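Local atomic coordinates of bacterial fluorinating enzyme homolog (Thermus thermophilus, PDB entry 2CW5), a protein that hydrolyses S-adenosyl-L-methionine to adenosine and L-methionine, working as a homotrimer without fluorinase or chlorinase activity. Residues V17-A22 against H133-F138; V64-V69 against P140-L145. One frame throughout, in Å; residues are numbered along the deposited sequence.

Contact 1 of 2, residues V17-A22 against H133-F138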
loop_
_atom_site.group_PDB
_atom_site.type_symbol
_atom_site.label_atom_id
_atom_site.label_comp_id
_atom_site.label_asym_id
_atom_site.label_seq_id
_atom_site.Cartn_x
_atom_site.Cartn_y
_atom_site.Cartn_z
ATOM N N VAL C 17 -0.788 -1.131 9.471
ATOM C CA VAL C 17 0.297 -0.159 9.333
ATOM C C VAL C 17 -0.159 1.213 9.827
ATOM O O VAL C 17 0.560 1.890 10.564
ATOM C CB VAL C 17 0.774 -0.037 7.856
ATOM C CG1 VAL C 17 1.746 1.135 7.711
ATOM C CG2 VAL C 17 1.467 -1.335 7.421
ATOM N N ALA C 18 -1.364 1.611 9.427
ATOM C CA ALA C 18 -1.917 2.903 9.812
ATOM C C ALA C 18 -2.130 3.026 11.319
ATOM O O ALA C 18 -1.926 4.096 11.887
ATOM C CB ALA C 18 -3.229 3.143 9.082
ATOM N N VAL C 19 -2.558 1.942 11.963
ATOM C CA VAL C 19 -2.781 1.965 13.404
ATOM C C VAL C 19 -1.465 2.208 14.144
ATOM O O VAL C 19 -1.419 2.969 15.113
ATOM C CB VAL C 19 -3.424 0.648 13.895
ATOM C CG1 VAL C 19 -3.505 0.637 15.424
ATOM C CG2 VAL C 19 -4.822 0.510 13.307
ATOM N N VAL C 20 -0.393 1.569 13.683
ATOM C CA VAL C 20 0.910 1.765 14.302
ATOM C C VAL C 20 1.334 3.225 14.125
ATOM O O VAL C 20 1.852 3.854 15.051
ATOM C CB VAL C 20 1.967 0.831 13.681
ATOM C CG1 VAL C 20 3.356 1.239 14.144
ATOM C CG2 VAL C 20 1.685 -0.614 14.097
ATOM N N LYS C 21 1.108 3.768 12.935
ATOM C CA LYS C 21 1.449 5.162 12.676
ATOM C C LYS C 21 0.605 6.084 13.564
ATOM O O LYS C 21 1.071 7.139 14.009
ATOM C CB LYS C 21 1.210 5.493 11.200
ATOM C CG LYS C 21 2.204 4.842 10.253
ATOM C CD LYS C 21 1.906 5.240 8.812
ATOM C CE LYS C 21 2.958 4.714 7.861
ATOM N NZ LYS C 21 2.620 5.059 6.453
ATOM N N ALA C 22 -0.639 5.684 13.819
ATOM C CA ALA C 22 -1.536 6.473 14.661
ATOM C C ALA C 22 -1.027 6.482 16.098
ATOM O O ALA C 22 -1.011 7.526 16.747
ATOM C CB ALA C 22 -2.951 5.897 14.613
ATOM N N HIS C 133 1.065 -7.105 18.708
ATOM C CA HIS C 133 2.264 -6.539 19.323
ATOM C C HIS C 133 2.758 -5.245 18.681
ATOM O O HIS C 133 3.285 -4.377 19.371
ATOM C CB HIS C 133 3.398 -7.572 19.327
ATOM C CG HIS C 133 3.128 -8.758 20.199
ATOM N ND1 HIS C 133 2.825 -10.004 19.692
ATOM C CD2 HIS C 133 3.094 -8.883 21.547
ATOM C CE1 HIS C 133 2.619 -10.846 20.690
ATOM N NE2 HIS C 133 2.776 -10.190 21.827
ATOM N N GLY C 134 2.593 -5.113 17.368
ATOM C CA GLY C 134 3.048 -3.905 16.701
ATOM C C GLY C 134 2.404 -2.671 17.302
ATOM O O GLY C 134 3.049 -1.638 17.520
ATOM N N ARG C 135 1.114 -2.800 17.588
ATOM C CA ARG C 135 0.322 -1.722 18.161
ATOM C C ARG C 135 0.548 -1.514 19.657
ATOM O O ARG C 135 0.786 -0.394 20.111
ATOM C CB ARG C 135 -1.168 -2.015 17.942
ATOM C CG ARG C 135 -2.114 -0.956 18.495
ATOM C CD ARG C 135 -3.561 -1.428 18.398
ATOM N NE ARG C 135 -3.880 -2.433 19.413
ATOM C CZ ARG C 135 -4.909 -3.274 19.341
ATOM N NH1 ARG C 135 -5.727 -3.247 18.297
ATOM N NH2 ARG C 135 -5.125 -4.137 20.322
ATOM N N ASP C 136 0.467 -2.601 20.418
ATOM C CA ASP C 136 0.582 -2.516 21.866
ATOM C C ASP C 136 1.962 -2.562 22.515
ATOM O O ASP C 136 2.097 -2.154 23.664
ATOM C CB ASP C 136 -0.323 -3.578 22.500
ATOM C CG ASP C 136 -1.762 -3.469 22.024
ATOM O OD1 ASP C 136 -2.276 -2.335 21.940
ATOM O OD2 ASP C 136 -2.383 -4.511 21.738
ATOM N N VAL C 137 2.975 -3.040 21.794
ATOM C CA VAL C 137 4.327 -3.121 22.344
ATOM C C VAL C 137 5.389 -2.357 21.546
ATOM O O VAL C 137 6.074 -1.482 22.083
ATOM C CB VAL C 137 4.786 -4.606 22.473
ATOM C CG1 VAL C 137 6.231 -4.671 22.988
ATOM C CG2 VAL C 137 3.859 -5.358 23.427
ATOM N N PHE C 138 5.527 -2.675 20.263
ATOM C CA PHE C 138 6.544 -2.021 19.442
ATOM C C PHE C 138 6.323 -0.530 19.162
ATOM O O PHE C 138 7.260 0.265 19.274
ATOM C CB PHE C 138 6.720 -2.791 18.130
ATOM C CG PHE C 138 7.204 -4.203 18.325
ATOM C CD1 PHE C 138 8.420 -4.454 18.959
ATOM C CD2 PHE C 138 6.439 -5.283 17.893
ATOM C CE1 PHE C 138 8.867 -5.767 19.162
ATOM C CE2 PHE C 138 6.876 -6.598 18.088
ATOM C CZ PHE C 138 8.095 -6.838 18.726
#
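NE of R135, the residue whose carbon stem packs on V19, meets D136 OD1 from above the carboxylate plane in a nearly straight bond of 3.0 Å, while R135 NH2 donates to the syn lone pair of D136 OD2 at 3.1 Å. This side-on salt bridge lies where two helices of the N-terminal α/β domain, 16-24 and 133-147, pack side by side; the axes of 17-22 and 133-138 approach to 9.0 Å and are inclined by 19°. With CG anti to the backbone N (chi1 180°), the R135 side chain runs out past V19 before a bend at chi3 (75°) brings its guanidinium to D136. The stem meets V19 on the way: V19 CG1 lies 3.6 Å from R135 CD. Beside it V20 CG2 rests against the backbone of the other helix, 3.8 Å from G134 O. The remaining end nitrogen, NH1, bonds to the carbonyl of S227 of a neighbouring subunit, a residue thought by similarity to bind the substrate, so the contact reaches the trimer interface. Replacing R135 by alanine would probably leave D136 without this cationic clasp, S227 O of the neighbouring subunit without this donor and a gap beside V19 CG1. The helix that carries R135 begins with a wider pi-type turn, in which H133 O accepts both V137 N at 2.8 Å and F138 N at 3.0 Å, from opposite faces of its plane.

Contact 2 of 2, residues V64-V69 against P140-L145; sequences VVLAVV and PAAAHL
From its CB, which points toward the helix, V64 splits its two methyls between A142 and L145. CG1, anti to the backbone N (chi1 173°), reaches A142 CB at 4.1 Å; CG2 stands 4.0 Å from L145 CB and also lies against the L145 carbonyl carbon, the two side chains meeting at about a right angle. This is helix-on-sheet packing in the α/β N-terminal domain: strand 64-68, an inner strand of the mixed sheet, runs antiparallel (175°) to segment 140-145 of helix 133-147, with the axes of strand and segment 9.1 Å apart. All four residues that touch are buried and apolar, and the side-chain contacts are between methyl and methylene groups. V64 and L66 face this helix, whereas V65 between them turns away and packs on L52 of helix 45-55, so helices flank both faces of the sheet. Backbone bonds to P3 and Y5 on one side, and from V65 to T87 and V89 on the other, hold the strand in place. L145 also leans on T87 and V89, carrying the helix across to the next strand. The L66 side chain is about 10 Å from that of D70, which by similarity binds adenosine and is important for activity. On the helix, A142 CB also meets L66 CD2, at 4.1 Å.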
loop_
_atom_site.group_PDB
_atom_site.type_symbol
_atom_site.label_atom_id
_atom_site.label_comp_id
_atom_site.label_asym_id
_atom_site.label_seq_id
_atom_site.Cartn_x
_atom_site.Cartn_y
_atom_site.Cartn_z
ATOM N N VAL C 64 15.262 5.555 14.251
ATOM C CA VAL C 64 14.641 4.415 14.912
ATOM C C VAL C 64 14.068 3.501 13.836
ATOM O O VAL C 64 13.153 3.892 13.110
ATOM C CB VAL C 64 13.488 4.861 15.843
ATOM C CG1 VAL C 64 12.746 3.641 16.390
ATOM C CG2 VAL C 64 14.033 5.711 16.975
ATOM N N VAL C 65 14.608 2.293 13.730
ATOM C CA VAL C 65 14.144 1.332 12.739
ATOM C C VAL C 65 13.163 0.368 13.391
ATOM O O VAL C 65 13.561 -0.521 14.149
ATOM C CB VAL C 65 15.316 0.515 12.146
ATOM C CG1 VAL C 65 14.798 -0.425 11.053
ATOM C CG2 VAL C 65 16.377 1.450 11.592
ATOM N N LEU C 66 11.882 0.581 13.109
ATOM C CA LEU C 66 10.805 -0.247 13.628
ATOM C C LEU C 66 10.493 -1.297 12.569
ATOM O O LEU C 66 10.083 -0.967 11.457
ATOM C CB LEU C 66 9.571 0.622 13.899
ATOM C CG LEU C 66 8.261 -0.074 14.281
ATOM C CD1 LEU C 66 8.464 -0.889 15.545
ATOM C CD2 LEU C 66 7.173 0.971 14.493
ATOM N N ALA C 67 10.703 -2.562 12.907
ATOM C CA ALA C 67 10.448 -3.633 11.954
ATOM C C ALA C 67 9.659 -4.743 12.621
ATOM O O ALA C 67 10.127 -5.355 13.579
ATOM C CB ALA C 67 11.766 -4.173 11.406
ATOM N N VAL C 68 8.457 -5.000 12.113
ATOM C CA VAL C 68 7.602 -6.031 12.691
ATOM C C VAL C 68 7.264 -7.135 11.699
ATOM O O VAL C 68 6.451 -6.939 10.791
ATOM C CB VAL C 68 6.289 -5.423 13.222
ATOM C CG1 VAL C 68 5.444 -6.512 13.891
ATOM C CG2 VAL C 68 6.593 -4.304 14.210
ATOM N N VAL C 69 7.906 -8.288 11.880
ATOM C CA VAL C 69 7.700 -9.469 11.039
ATOM C C VAL C 69 7.925 -10.701 11.919
ATOM O O VAL C 69 8.976 -10.832 12.537
ATOM C CB VAL C 69 8.718 -9.540 9.868
ATOM C CG1 VAL C 69 8.454 -10.786 9.025
ATOM C CG2 VAL C 69 8.630 -8.284 9.003
ATOM N N PRO C 140 4.638 1.845 20.909
ATOM C CA PRO C 140 4.927 2.720 22.048
ATOM C C PRO C 140 6.425 2.803 22.345
ATOM O O PRO C 140 6.923 3.837 22.791
ATOM C CB PRO C 140 4.123 2.087 23.189
ATOM C CG PRO C 140 4.024 0.638 22.791
ATOM C CD PRO C 140 3.767 0.724 21.308
ATOM N N ALA C 141 7.136 1.715 22.075
ATOM C CA ALA C 141 8.575 1.661 22.302
ATOM C C ALA C 141 9.283 2.586 21.313
ATOM O O ALA C 141 10.175 3.360 21.682
ATOM C CB ALA C 141 9.069 0.228 22.129
ATOM N N ALA C 142 8.866 2.510 20.055
ATOM C CA ALA C 142 9.446 3.337 19.005
ATOM C C ALA C 142 9.201 4.820 19.276
ATOM O O ALA C 142 10.091 5.645 19.090
ATOM C CB ALA C 142 8.862 2.947 17.660
ATOM N N ALA C 143 7.991 5.161 19.714
ATOM C CA ALA C 143 7.665 6.554 20.004
ATOM C C ALA C 143 8.564 7.051 21.141
ATOM O O ALA C 143 9.122 8.152 21.083
ATOM C CB ALA C 143 6.197 6.676 20.397
ATOM N N HIS C 144 8.703 6.216 22.167
ATOM C CA HIS C 144 9.529 6.529 23.326
ATOM C C HIS C 144 10.941 6.896 22.872
ATOM O O HIS C 144 11.469 7.944 23.241
ATOM C CB HIS C 144 9.554 5.318 24.259
ATOM C CG HIS C 144 10.341 5.524 25.513
ATOM N ND1 HIS C 144 11.718 5.478 25.546
ATOM C CD2 HIS C 144 9.942 5.736 26.789
ATOM C CE1 HIS C 144 12.133 5.643 26.790
ATOM N NE2 HIS C 144 11.075 5.803 27.564
ATOM N N LEU C 145 11.539 6.032 22.057
ATOM C CA LEU C 145 12.885 6.259 21.538
ATOM C C LEU C 145 12.946 7.442 20.574
ATOM O O LEU C 145 13.918 8.196 20.579
ATOM C CB LEU C 145 13.395 4.996 20.841
ATOM C CG LEU C 145 13.630 3.823 21.795
ATOM C CD1 LEU C 145 13.874 2.539 21.007
ATOM C CD2 LEU C 145 14.816 4.152 22.706
#

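Helix 16-24 follows the first strand of the sheet, 4-8, and contact 1 joins it to the start of helix 133-147 across 110 intervening residues. Strand 64-68 lies within that span, yet its partner 140-145 comes after 133-138, so contact 2, which closes a loop of 70 intervening residues between 64-69 and 140-145, crosses contact 1 instead of nesting inside it. Successive turns of helix 133-147 thus serve first its neighbouring helix and then the sheet. The two contacts meet at L66, where CD2 lies 3.8 Å from V20 CG1 and CD1 lies 3.7 Å from F138 CB. Together they tie both helices of one face to inner strand 64-68.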